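Ethyl acetate hydrolase (Pseudomonas veronii, PDB 5EFZ) hydrolyses ethyl acetate to ethanol and acetate, a step in the bacterial degradation of short-chain methyl ketones such as 2-butanone. Local coordinates at residues L27-P32 and E43-V48; G70-M75 and N101-S106; R39-C44 and P117-V122; V64-S69 and V95-G100. All coordinates share one frame; numbering follows the deposited sequence.

Contacts 2 and 4 touch, with centres about 5 Å apart, at the C-terminal ends of strands 61-65 and 92-96, beside the active site. Asn97 ties three contacts together: its OD1 accepts from Ser72 N of contact 2, and its ND2 reaches Ala47 O of contact 1 at 2.8 Å. Contact 3, about 12 Å from contact 1 between centres, lies away from the active site, as does contact 1, with which it shares Glu43 and Cys44. Contact 4 is the one nearest the site: the side chain of Trp67 is about 5 Å from that of Ser151, the inferred nucleophile, and an acetate bound at Tyr68 also meets Ser151 and His334.

Contact 1: L27-P32 and E43-V48; sequences LINIGP and ECLLAV
Ile28 and Leu46 face each other as an antiparallel hydrogen-bonded pair, with Ile28 N giving to Leu46 O at 2.8 Å and Leu46 N returning a bond to Ile28 O at 2.9 Å. The flanking pairs, Leu27 with Ala47 and Asn29 with Leu45, are non-hydrogen-bonded, and the short strand axes run 147° apart. Beyond Asn29 the pairing is carried on by Ile30 N to Cys44 O at 2.9 Å and Cys44 N to Gly31 O at 3.0 Å.

The Asn29 side chain, with CG anti to the backbone N (chi1 -170°), can be traced outward. Its CB rests against CD2 of Leu45 at 3.5 Å, and CG stays beside the same methyl. At the tip the two amide atoms go different ways. OD1 accepts from Gly31 N, two residues on, at 2.8 Å, closing an Asx turn. ND2 comes within 2.9 Å of Glu43 OE1, the amide and carboxylate planes being 71° apart.

On the face that carries Ile28 and Leu46 the contact is apolar. Ile28 CD1 meets Val48 CG2, and Leu134 of helix 124-139 covers Ile28 and Val48 from this side. Ile30, farther along, has two partners of its own: CG1 lies 3.9 Å from Cys44 CB, and CG2 touches Leu46 CD1.

Strand 26-29 is an outermost strand of the central sheet within this chain, joined edge to edge to strand 45-51, the antiparallel strand that precedes the parallel core of the alpha/beta hydrolase fold.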
loop_
_atom_site.group_PDB
_atom_site.type_symbol
_atom_site.label_atom_id
_atom_site.label_comp_id
_atom_site.label_asym_id
_atom_site.label_seq_id
_atom_site.Cartn_x
_atom_site.Cartn_y
_atom_site.Cartn_z
ATOM N N LEU A 27 16.056 32.351 -10.005
ATOM C CA LEU A 27 17.167 31.476 -9.577
ATOM C C LEU A 27 18.105 32.281 -8.732
ATOM O O LEU A 27 18.713 33.245 -9.225
ATOM C CB LEU A 27 17.952 30.896 -10.756
ATOM C CG LEU A 27 17.545 29.615 -11.450
ATOM C CD1 LEU A 27 17.013 28.580 -10.470
ATOM C CD2 LEU A 27 16.521 29.948 -12.514
ATOM N N ILE A 28 18.239 31.914 -7.466
ATOM C CA ILE A 28 19.125 32.666 -6.587
ATOM C C ILE A 28 20.335 31.838 -6.193
ATOM O O ILE A 28 20.193 30.749 -5.633
ATOM C CB ILE A 28 18.384 33.133 -5.328
ATOM C CG1 ILE A 28 17.261 34.095 -5.739
ATOM C CG2 ILE A 28 19.372 33.821 -4.388
ATOM C CD1 ILE A 28 16.237 34.341 -4.676
ATOM N N ASN A 29 21.520 32.365 -6.477
ATOM C CA ASN A 29 22.752 31.695 -6.089
ATOM C C ASN A 29 23.056 31.989 -4.644
ATOM O O ASN A 29 23.385 33.103 -4.302
ATOM C CB ASN A 29 23.922 32.136 -6.973
ATOM C CG ASN A 29 25.179 31.282 -6.773
ATOM O OD1 ASN A 29 25.297 30.515 -5.808
ATOM N ND2 ASN A 29 26.115 31.409 -7.694
ATOM N N ILE A 30 22.965 30.997 -3.778
ATOM C CA ILE A 30 23.302 31.264 -2.391
ATOM C C ILE A 30 24.770 30.943 -2.054
ATOM O O ILE A 30 25.178 31.036 -0.901
ATOM C CB ILE A 30 22.398 30.488 -1.451
ATOM C CG1 ILE A 30 22.486 28.991 -1.728
ATOM C CG2 ILE A 30 20.931 30.972 -1.550
ATOM C CD1 ILE A 30 22.310 28.190 -0.487
ATOM N N GLY A 31 25.558 30.567 -3.055
ATOM C CA GLY A 31 26.981 30.317 -2.850
ATOM C C GLY A 31 27.246 28.861 -2.535
ATOM O O GLY A 31 26.380 28.003 -2.755
ATOM N N PRO A 32 28.454 28.549 -2.041
ATOM C CA PRO A 32 28.810 27.142 -1.784
ATOM C C PRO A 32 27.943 26.504 -0.705
ATOM O O PRO A 32 27.558 27.173 0.261
ATOM C CB PRO A 32 30.276 27.223 -1.348
ATOM C CG PRO A 32 30.465 28.649 -0.911
ATOM C CD PRO A 32 29.571 29.467 -1.765
ATOM N N GLU A 43 28.308 25.869 -6.109
ATOM C CA GLU A 43 27.289 26.913 -6.125
ATOM C C GLU A 43 25.926 26.256 -6.065
ATOM O O GLU A 43 25.604 25.369 -6.849
ATOM C CB GLU A 43 27.397 27.816 -7.356
ATOM C CG GLU A 43 27.276 27.098 -8.687
ATOM C CD GLU A 43 26.791 28.006 -9.806
ATOM O OE1 GLU A 43 26.696 29.235 -9.579
ATOM O OE2 GLU A 43 26.497 27.491 -10.910
ATOM N N CYS A 44 25.133 26.672 -5.101
ATOM C CA CYS A 44 23.808 26.116 -4.942
ATOM C C CYS A 44 22.816 27.163 -5.425
ATOM O O CYS A 44 22.766 28.265 -4.873
ATOM C CB CYS A 44 23.555 25.726 -3.486
ATOM S SG CYS A 44 21.907 25.054 -3.199
ATOM N N LEU A 45 22.086 26.837 -6.492
ATOM C CA LEU A 45 21.040 27.709 -7.011
ATOM C C LEU A 45 19.690 27.233 -6.497
ATOM O O LEU A 45 19.323 26.064 -6.653
ATOM C CB LEU A 45 21.033 27.711 -8.535
ATOM C CG LEU A 45 22.318 28.031 -9.276
ATOM C CD1 LEU A 45 22.032 28.115 -10.752
ATOM C CD2 LEU A 45 22.919 29.314 -8.787
ATOM N N LEU A 46 18.950 28.133 -5.866
ATOM C CA LEU A 46 17.617 27.813 -5.414
ATOM C C LEU A 46 16.619 28.539 -6.297
ATOM O O LEU A 46 16.737 29.759 -6.497
ATOM C CB LEU A 46 17.417 28.230 -3.945
ATOM C CG LEU A 46 18.276 27.516 -2.908
ATOM C CD1 LEU A 46 17.945 28.112 -1.508
ATOM C CD2 LEU A 46 18.032 25.974 -2.946
ATOM N N ALA A 47 15.658 27.782 -6.825
ATOM C CA ALA A 47 14.525 28.338 -7.564
ATOM C C ALA A 47 13.443 28.768 -6.577
ATOM O O ALA A 47 12.925 27.938 -5.809
ATOM C CB ALA A 47 13.965 27.321 -8.559
ATOM N N VAL A 48 13.121 30.056 -6.602
ATOM C CA VAL A 48 12.269 30.671 -5.586
ATOM C C VAL A 48 11.126 31.439 -6.245
ATOM O O VAL A 48 11.338 32.235 -7.163
ATOM C CB VAL A 48 13.068 31.667 -4.683
ATOM C CG1 VAL A 48 12.167 32.229 -3.565
ATOM C CG2 VAL A 48 14.324 31.021 -4.100
#

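Contact 2: G70-M75 and N101-S106; sequences GTSKAM and NGLSSS. With EDO (1,2-ethanediol), chain G.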
loop_
_atom_site.group_PDB
_atom_site.type_symbol
_atom_site.label_atom_id
_atom_site.label_comp_id
_atom_site.label_asym_id
_atom_site.label_seq_id
_atom_site.Cartn_x
_atom_site.Cartn_y
_atom_site.Cartn_z
ATOM N N GLY A 70 7.604 17.485 -6.907
ATOM C CA GLY A 70 6.846 18.710 -7.065
ATOM C C GLY A 70 7.708 19.943 -7.276
ATOM O O GLY A 70 8.948 19.921 -7.131
ATOM N N THR A 71 7.049 21.030 -7.656
ATOM C CA THR A 71 7.718 22.304 -7.815
ATOM C C THR A 71 6.891 23.385 -7.150
ATOM O O THR A 71 5.785 23.140 -6.642
ATOM C CB THR A 71 7.925 22.704 -9.294
ATOM O OG1 THR A 71 6.640 22.985 -9.879
ATOM C CG2 THR A 71 8.672 21.584 -10.112
ATOM N N SER A 72 7.440 24.587 -7.145
ATOM C CA SER A 72 6.735 25.719 -6.554
ATOM C C SER A 72 5.383 25.970 -7.252
ATOM O O SER A 72 4.459 26.502 -6.636
ATOM C CB SER A 72 7.615 26.987 -6.613
ATOM O OG SER A 72 8.263 27.110 -7.879
ATOM N N LYS A 73 5.280 25.601 -8.530
ATOM C CA LYS A 73 4.063 25.842 -9.295
ATOM C C LYS A 73 2.868 25.160 -8.642
ATOM O O LYS A 73 1.783 25.754 -8.538
ATOM C CB LYS A 73 4.187 25.338 -10.734
ATOM C CG LYS A 73 3.135 25.934 -11.651
ATOM C CD LYS A 73 3.278 27.447 -11.548
ATOM C CE LYS A 73 2.318 28.213 -12.423
ATOM N NZ LYS A 73 2.583 29.676 -12.281
ATOM N N ALA A 74 3.074 23.918 -8.207
ATOM C CA ALA A 74 2.009 23.174 -7.535
ATOM C C ALA A 74 1.550 23.850 -6.242
ATOM O O ALA A 74 0.353 23.902 -5.993
ATOM C CB ALA A 74 2.443 21.742 -7.228
ATOM N N MET A 75 2.483 24.327 -5.412
ATOM C CA MET A 75 2.090 24.945 -4.152
ATOM C C MET A 75 1.281 26.199 -4.440
ATOM O O MET A 75 0.303 26.513 -3.741
ATOM C CB MET A 75 3.307 25.288 -3.283
ATOM C CG MET A 75 4.251 24.101 -3.053
ATOM S SD MET A 75 3.302 22.670 -2.435
ATOM C CE MET A 75 2.765 23.297 -0.845
ATOM N N ASN A 101 15.134 18.966 -7.392
ATOM C CA ASN A 101 13.807 18.843 -8.002
ATOM C C ASN A 101 13.736 19.271 -9.466
ATOM O O ASN A 101 12.639 19.296 -10.044
ATOM C CB ASN A 101 12.757 19.643 -7.180
ATOM C CG ASN A 101 12.585 21.098 -7.649
ATOM O OD1 ASN A 101 13.547 21.789 -8.031
ATOM N ND2 ASN A 101 11.348 21.583 -7.571
ATOM N N GLY A 102 14.891 19.608 -10.052
ATOM C CA GLY A 102 14.970 20.009 -11.458
ATOM C C GLY A 102 14.929 21.507 -11.725
ATOM O O GLY A 102 15.326 21.961 -12.812
ATOM N N LEU A 103 14.440 22.286 -10.754
ATOM C CA LEU A 103 14.439 23.752 -10.875
ATOM C C LEU A 103 15.603 24.351 -10.096
ATOM O O LEU A 103 16.420 25.097 -10.650
ATOM C CB LEU A 103 13.107 24.343 -10.394
ATOM C CG LEU A 103 11.876 23.934 -11.231
ATOM C CD1 LEU A 103 10.669 24.709 -10.767
ATOM C CD2 LEU A 103 12.126 24.124 -12.731
ATOM N N SER A 104 15.690 24.030 -8.810
ATOM C CA SER A 104 16.898 24.320 -8.050
ATOM C C SER A 104 18.034 23.410 -8.577
ATOM O O SER A 104 17.788 22.516 -9.380
ATOM C CB SER A 104 16.667 24.081 -6.550
ATOM O OG SER A 104 15.713 25.012 -6.036
ATOM N N SER A 105 19.260 23.631 -8.100
ATOM C CA SER A 105 20.406 22.802 -8.498
ATOM C C SER A 105 20.075 21.338 -8.349
ATOM O O SER A 105 19.642 20.919 -7.293
ATOM C CB SER A 105 21.634 23.139 -7.652
ATOM O OG SER A 105 22.134 24.407 -8.011
ATOM N N SER A 106 20.293 20.565 -9.411
ATOM C CA SER A 106 19.860 19.187 -9.478
ATOM C C SER A 106 20.751 18.378 -10.434
ATOM O O SER A 106 21.552 18.944 -11.180
ATOM C CB SER A 106 18.401 19.097 -9.965
ATOM O OG SER A 106 17.523 19.905 -9.185
HETATM C C1 EDO G . 15.951 24.579 -15.133
HETATM O O1 EDO G . 15.090 25.730 -15.073
HETATM C C2 EDO G . 17.259 24.875 -14.411
HETATM O O2 EDO G . 16.977 25.562 -13.180
HETATM O O HOH W 1 10.404 17.920 -9.185
#
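The backbones at Thr71 and Asn101 stay well apart, 7.0 Å between their CA atoms, so side chains bridge two loop turns, one of which leads into helix 72-79. The Asn101 amide does most of this. With chi1 at 91°, displaced from a staggered position, its ND2 bonds to Gly70 O at 3.0 Å, in the carbonyl plane on a lone pair, and also to Asn97 OD1. At the other end OD1 accepts from Leu103 N at 2.9 Å and from Ser104 N at 3.2 Å, the first an Asx turn, the two together an Asx motif; both ends of the amide are therefore held, and its rotation is fixed. A water bonded to Gly70 O and Asn101 O adds a second bridge. A leucine in place of Asn101 would probably leave Gly70 O and Asn97 OD1 without their amide donor and the Leu103 and Ser104 N-H groups without their acceptor, letting the turn relax.

Beside this polar link Thr71 offers its CB to Leu103 CD1 at 3.7 Å, the side chains crossing at about a right angle. Its OG1 accepts from Lys73 N at 3.2 Å as the N-cap of the helix and is also bonded to His22 ND1. Around the contact, Leu103 and Ser72 lean on strand 45-51, Ser72 and Met75 on strand 92-96, and Asn101 on Met269 of helix 263-274.

Contact 3: R39-C44 and P117-V122; sequences RCMPEC and PGFANV. With EDO (1,2-ethanediol), chain L.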
loop_
_atom_site.group_PDB
_atom_site.type_symbol
_atom_site.label_atom_id
_atom_site.label_comp_id
_atom_site.label_asym_id
_atom_site.label_seq_id
_atom_site.Cartn_x
_atom_site.Cartn_y
_atom_site.Cartn_z
ATOM N N ARG A 39 30.071 15.979 0.558
ATOM C CA ARG A 39 30.467 16.700 -0.644
ATOM C C ARG A 39 30.109 18.187 -0.551
ATOM O O ARG A 39 29.198 18.570 0.181
ATOM C CB ARG A 39 29.808 16.055 -1.867
ATOM C CG ARG A 39 30.316 14.628 -2.098
ATOM C CD ARG A 39 29.657 13.953 -3.289
ATOM N NE ARG A 39 30.123 14.502 -4.557
ATOM C CZ ARG A 39 29.564 14.219 -5.725
ATOM N NH1 ARG A 39 28.518 13.407 -5.776
ATOM N NH2 ARG A 39 30.046 14.753 -6.831
ATOM N N CYS A 40 30.842 19.019 -1.277
ATOM C CA CYS A 40 30.523 20.437 -1.342
ATOM C C CYS A 40 29.911 20.779 -2.699
ATOM O O CYS A 40 30.493 20.445 -3.728
ATOM C CB CYS A 40 31.788 21.287 -1.105
ATOM S SG CYS A 40 31.447 23.070 -0.720
ATOM N N MET A 41 28.757 21.442 -2.717
ATOM C CA MET A 41 28.272 22.053 -3.957
ATOM C C MET A 41 28.957 23.414 -4.120
ATOM O O MET A 41 28.802 24.280 -3.267
ATOM C CB MET A 41 26.760 22.231 -3.938
ATOM C CG MET A 41 25.993 20.988 -3.527
ATOM S SD MET A 41 24.216 21.362 -3.565
ATOM C CE MET A 41 23.984 21.791 -5.283
ATOM N N PRO A 42 29.724 23.604 -5.202
ATOM C CA PRO A 42 30.428 24.879 -5.395
ATOM C C PRO A 42 29.475 26.075 -5.510
ATOM O O PRO A 42 29.826 27.175 -5.097
ATOM C CB PRO A 42 31.170 24.679 -6.714
ATOM C CG PRO A 42 31.230 23.205 -6.908
ATOM C CD PRO A 42 29.998 22.650 -6.286
ATOM N N GLU A 43 28.308 25.869 -6.109
ATOM C CA GLU A 43 27.289 26.913 -6.125
ATOM C C GLU A 43 25.926 26.256 -6.065
ATOM O O GLU A 43 25.604 25.369 -6.849
ATOM C CB GLU A 43 27.397 27.816 -7.356
ATOM C CG GLU A 43 27.276 27.098 -8.687
ATOM C CD GLU A 43 26.791 28.006 -9.806
ATOM O OE1 GLU A 43 26.696 29.235 -9.579
ATOM O OE2 GLU A 43 26.497 27.491 -10.910
ATOM N N CYS A 44 25.133 26.672 -5.101
ATOM C CA CYS A 44 23.808 26.116 -4.942
ATOM C C CYS A 44 22.816 27.163 -5.425
ATOM O O CYS A 44 22.766 28.265 -4.873
ATOM C CB CYS A 44 23.555 25.726 -3.486
ATOM S SG CYS A 44 21.907 25.054 -3.199
ATOM N N PRO A 117 24.232 11.093 -12.854
ATOM C CA PRO A 117 24.472 10.058 -11.837
ATOM C C PRO A 117 25.469 10.539 -10.795
ATOM O O PRO A 117 25.519 9.983 -9.701
ATOM C CB PRO A 117 25.095 8.888 -12.636
ATOM C CG PRO A 117 24.840 9.181 -14.041
ATOM C CD PRO A 117 24.687 10.656 -14.191
ATOM N N GLY A 118 26.277 11.536 -11.145
ATOM C CA GLY A 118 27.250 12.082 -10.204
ATOM C C GLY A 118 26.675 12.975 -9.098
ATOM O O GLY A 118 27.403 13.333 -8.167
ATOM N N PHE A 119 25.395 13.339 -9.191
ATOM C CA PHE A 119 24.817 14.301 -8.228
ATOM C C PHE A 119 24.892 13.759 -6.806
ATOM O O PHE A 119 24.777 12.553 -6.578
ATOM C CB PHE A 119 23.368 14.648 -8.571
ATOM C CG PHE A 119 22.899 15.966 -7.952
ATOM C CD1 PHE A 119 23.425 17.179 -8.400
ATOM C CD2 PHE A 119 21.953 15.977 -6.920
ATOM C CE1 PHE A 119 23.019 18.414 -7.852
ATOM C CE2 PHE A 119 21.507 17.217 -6.356
ATOM C CZ PHE A 119 22.050 18.434 -6.820
ATOM N N ALA A 120 25.123 14.649 -5.854
ATOM C CA ALA A 120 25.393 14.235 -4.476
ATOM C C ALA A 120 24.136 13.757 -3.758
ATOM O O ALA A 120 23.016 14.049 -4.175
ATOM C CB ALA A 120 26.030 15.396 -3.687
ATOM N N ASN A 121 24.333 13.002 -2.680
ATOM C CA ASN A 121 23.225 12.626 -1.817
ATOM C C ASN A 121 22.881 13.835 -0.956
ATOM O O ASN A 121 23.704 14.273 -0.168
ATOM C CB ASN A 121 23.601 11.414 -0.961
ATOM C CG ASN A 121 23.697 10.148 -1.778
ATOM O OD1 ASN A 121 22.961 9.973 -2.751
ATOM N ND2 ASN A 121 24.593 9.260 -1.388
ATOM N N VAL A 122 21.683 14.386 -1.155
ATOM C CA VAL A 122 21.253 15.578 -0.438
ATOM C C VAL A 122 20.240 15.189 0.655
ATOM O O VAL A 122 19.362 14.343 0.435
ATOM C CB VAL A 122 20.636 16.594 -1.406
ATOM C CG1 VAL A 122 20.176 17.859 -0.673
ATOM C CG2 VAL A 122 21.652 16.962 -2.502
HETATM C C1 EDO L . 21.361 11.347 -9.117
HETATM O O1 EDO L . 20.312 10.670 -8.376
HETATM C C2 EDO L . 22.780 11.135 -8.562
HETATM O O2 EDO L . 22.871 10.682 -7.196
HETATM O O HOH W 2 27.085 14.699 -0.279
#
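Gly118, at the end of a short 3-10 segment, presents its carbonyl to the guanidinium of Arg39. NH1 gives the main bond, 2.6 Å to Gly118 O with an N-H...O angle of 163°; the oxygen lies at the edge of the guanidinium, 8° from its plane. NH2 adds a weak bond to the same oxygen at 3.3 Å and is also bonded to Ser113 O. The bend of the Arg39 chain at chi3 (72°) turns its flat end onto this carbonyl. An alanine at this place is likely to leave Gly118 O without its donors and the methyl of Ala120 without the arginine chain beside it.

The Phe119 side chain sets off away from residues 39-44, yet its ring brings CZ back to within 4.2 Å of Met41 CE. Strand 40-41 pairs with strand 33-34 in a small beta-hairpin that falls between strands 26-29 and 45-51 in sequence, and it is this hairpin that meets the long loop running from strand 92-96 to helix 124-139. Ser105 of that loop also packs on the Met41 side chain. The carbonyl of Phe119 accepts from O2 of a 1,2-ethanediol at 2.7 Å, a molecule probably left from crystallisation and also held by Asn264 and Thr268.

Ala120 puts its CB 3.9 Å from Arg39 CD and 3.8 Å from NH1, so the arginine chain runs along this methyl on its way to Gly118. Next, Asn121 O and Arg39 N are joined weakly through a water.

Contact 4: V64-S69 and V95-G100; sequences VPTWYS and VVNQIG. With ACT (acetate ion), chain O.
Thr66 and Gln98 meet because of how their torsions are set. In Thr66 chi1 is 62°, which places OG1 between the backbone N and the carbonyl carbon, facing the backbone of residues 97-98, where it accepts from Gln98 N at 3.1 Å. In Gln98 chi1 (-86°) keeps CG beside the backbone N, and the chain beyond is extended, so that the amide reaches back across the gap. Its NE2 bonds to Thr66 O at 2.9 Å, nearly straight at 176°, with the oxygen in the plane of the amide but the donor raised above the carbonyl plane. One threonine thus receives two bonds from one glutamine, while Gln98 OE1 accepts from Lys272 NZ.

Before this the two strands run side by side: Val96 N bonds to Val64 O at 3.1 Å, and Val64 CB lies 4.0 Å from Val95 CG2. From Pro65 and Val96 onward they draw apart, and a water bridges them, accepting from Thr66 N and giving to Val96 O at 2.7 Å.

Farther along, Tyr68 N gives to OXT of the acetate, probably from the crystallisation liquor, at 2.8 Å. Met152 N holds the same ion, which is also bonded to Ser151 and His334; this is consistent with an oxyanion hole as in other alpha/beta hydrolases. Strands 61-65 and 92-96 are the parallel arms of a beta-alpha-beta unit whose helix 72-79 covers Val64, Trp67 and Val95, while helix 152-163 packs on Pro65, Tyr68 and Gln98, and helix 263-274 on Tyr68 and Gln98.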
loop_
_atom_site.group_PDB
_atom_site.type_symbol
_atom_site.label_atom_id
_atom_site.label_comp_id
_atom_site.label_asym_id
_atom_site.label_seq_id
_atom_site.Cartn_x
_atom_site.Cartn_y
_atom_site.Cartn_z
ATOM N N VAL A 64 7.291 28.106 2.197
ATOM C CA VAL A 64 6.602 26.919 1.710
ATOM C C VAL A 64 7.618 26.059 0.945
ATOM O O VAL A 64 7.961 26.382 -0.195
ATOM C CB VAL A 64 5.433 27.293 0.789
ATOM C CG1 VAL A 64 4.664 26.030 0.377
ATOM C CG2 VAL A 64 4.459 28.270 1.539
ATOM N N PRO A 65 8.131 24.989 1.581
ATOM C CA PRO A 65 8.992 24.028 0.856
ATOM C C PRO A 65 8.170 23.172 -0.086
ATOM O O PRO A 65 6.957 23.124 0.036
ATOM C CB PRO A 65 9.594 23.142 1.970
ATOM C CG PRO A 65 9.317 23.906 3.276
ATOM C CD PRO A 65 7.995 24.625 3.006
ATOM N N THR A 66 8.816 22.515 -1.045
ATOM C CA THR A 66 8.068 21.714 -2.025
ATOM C C THR A 66 8.229 20.228 -1.705
ATOM O O THR A 66 9.119 19.824 -0.917
ATOM C CB THR A 66 8.553 22.012 -3.476
ATOM O OG1 THR A 66 9.927 21.650 -3.580
ATOM C CG2 THR A 66 8.445 23.554 -3.807
ATOM N N TRP A 67 7.364 19.414 -2.303
ATOM C CA TRP A 67 7.289 18.015 -1.941
ATOM C C TRP A 67 7.922 17.141 -3.015
ATOM O O TRP A 67 8.478 17.639 -4.000
ATOM C CB TRP A 67 5.828 17.595 -1.698
ATOM C CG TRP A 67 4.866 17.924 -2.814
ATOM C CD1 TRP A 67 5.004 17.637 -4.156
ATOM C CD2 TRP A 67 3.583 18.563 -2.669
ATOM N NE1 TRP A 67 3.892 18.082 -4.855
ATOM C CE2 TRP A 67 3.012 18.659 -3.968
ATOM C CE3 TRP A 67 2.874 19.072 -1.573
ATOM C CZ2 TRP A 67 1.752 19.235 -4.188
ATOM C CZ3 TRP A 67 1.626 19.657 -1.793
ATOM C CH2 TRP A 67 1.078 19.731 -3.090
ATOM N N TYR A 68 7.847 15.833 -2.801
ATOM C CA TYR A 68 8.455 14.872 -3.721
ATOM C C TYR A 68 7.876 15.006 -5.133
ATOM O O TYR A 68 6.673 14.948 -5.279
ATOM C CB TYR A 68 8.232 13.439 -3.219
ATOM C CG TYR A 68 8.723 12.409 -4.233
ATOM C CD1 TYR A 68 10.070 12.040 -4.290
ATOM C CD2 TYR A 68 7.834 11.808 -5.133
ATOM C CE1 TYR A 68 10.527 11.100 -5.230
ATOM C CE2 TYR A 68 8.286 10.859 -6.085
ATOM C CZ TYR A 68 9.623 10.522 -6.113
ATOM O OH TYR A 68 10.045 9.609 -7.046
ATOM N N SER A 69 8.752 15.156 -6.146
ATOM C CA SER A 69 8.390 15.274 -7.566
ATOM C C SER A 69 7.735 16.622 -7.903
ATOM O O SER A 69 7.415 16.892 -9.055
ATOM C CB SER A 69 7.479 14.109 -8.044
ATOM O OG SER A 69 6.132 14.290 -7.623
ATOM N N VAL A 95 8.126 30.436 -1.804
ATOM C CA VAL A 95 8.061 29.015 -2.107
ATOM C C VAL A 95 9.419 28.585 -2.677
ATOM O O VAL A 95 9.850 29.102 -3.712
ATOM C CB VAL A 95 6.956 28.703 -3.111
ATOM C CG1 VAL A 95 6.809 27.158 -3.250
ATOM C CG2 VAL A 95 5.639 29.384 -2.656
ATOM N N VAL A 96 10.098 27.680 -1.980
ATOM C CA VAL A 96 11.473 27.350 -2.337
ATOM C C VAL A 96 11.541 25.914 -2.817
ATOM O O VAL A 96 11.177 24.981 -2.092
ATOM C CB VAL A 96 12.426 27.571 -1.159
ATOM C CG1 VAL A 96 13.904 27.252 -1.571
ATOM C CG2 VAL A 96 12.271 29.026 -0.597
ATOM N N ASN A 97 12.018 25.750 -4.040
ATOM C CA ASN A 97 12.142 24.421 -4.651
ATOM C C ASN A 97 13.274 23.588 -4.049
ATOM O O ASN A 97 14.404 24.076 -3.872
ATOM C CB ASN A 97 12.352 24.576 -6.159
ATOM C CG ASN A 97 11.088 25.056 -6.868
ATOM O OD1 ASN A 97 10.240 24.239 -7.242
ATOM N ND2 ASN A 97 10.975 26.384 -7.085
ATOM N N GLN A 98 12.965 22.340 -3.735
ATOM C CA GLN A 98 13.959 21.395 -3.237
ATOM C C GLN A 98 15.180 21.332 -4.112
ATOM O O GLN A 98 15.065 21.288 -5.346
ATOM C CB GLN A 98 13.367 19.987 -3.177
ATOM C CG GLN A 98 12.609 19.658 -1.907
ATOM C CD GLN A 98 12.316 18.145 -1.902
ATOM O OE1 GLN A 98 13.205 17.332 -2.179
ATOM N NE2 GLN A 98 11.065 17.783 -1.659
ATOM N N ILE A 99 16.346 21.276 -3.483
ATOM C CA ILE A 99 17.553 20.842 -4.178
ATOM C C ILE A 99 17.281 19.482 -4.775
ATOM O O ILE A 99 16.876 18.552 -4.060
ATOM C CB ILE A 99 18.754 20.770 -3.211
ATOM C CG1 ILE A 99 19.010 22.175 -2.616
ATOM C CG2 ILE A 99 20.019 20.254 -3.941
ATOM C CD1 ILE A 99 19.999 22.168 -1.447
ATOM N N GLY A 100 17.517 19.325 -6.076
ATOM C CA GLY A 100 17.286 18.030 -6.692
ATOM C C GLY A 100 15.981 17.939 -7.462
ATOM O O GLY A 100 15.741 16.929 -8.136
HETATM C C ACT O . 5.301 13.813 -1.411
HETATM O O ACT O . 4.883 12.798 -0.786
HETATM O OXT ACT O . 6.292 14.445 -0.912
HETATM C CH3 ACT O . 4.625 14.252 -2.665
HETATM O O HOH W 3 11.649 22.608 -0.835
#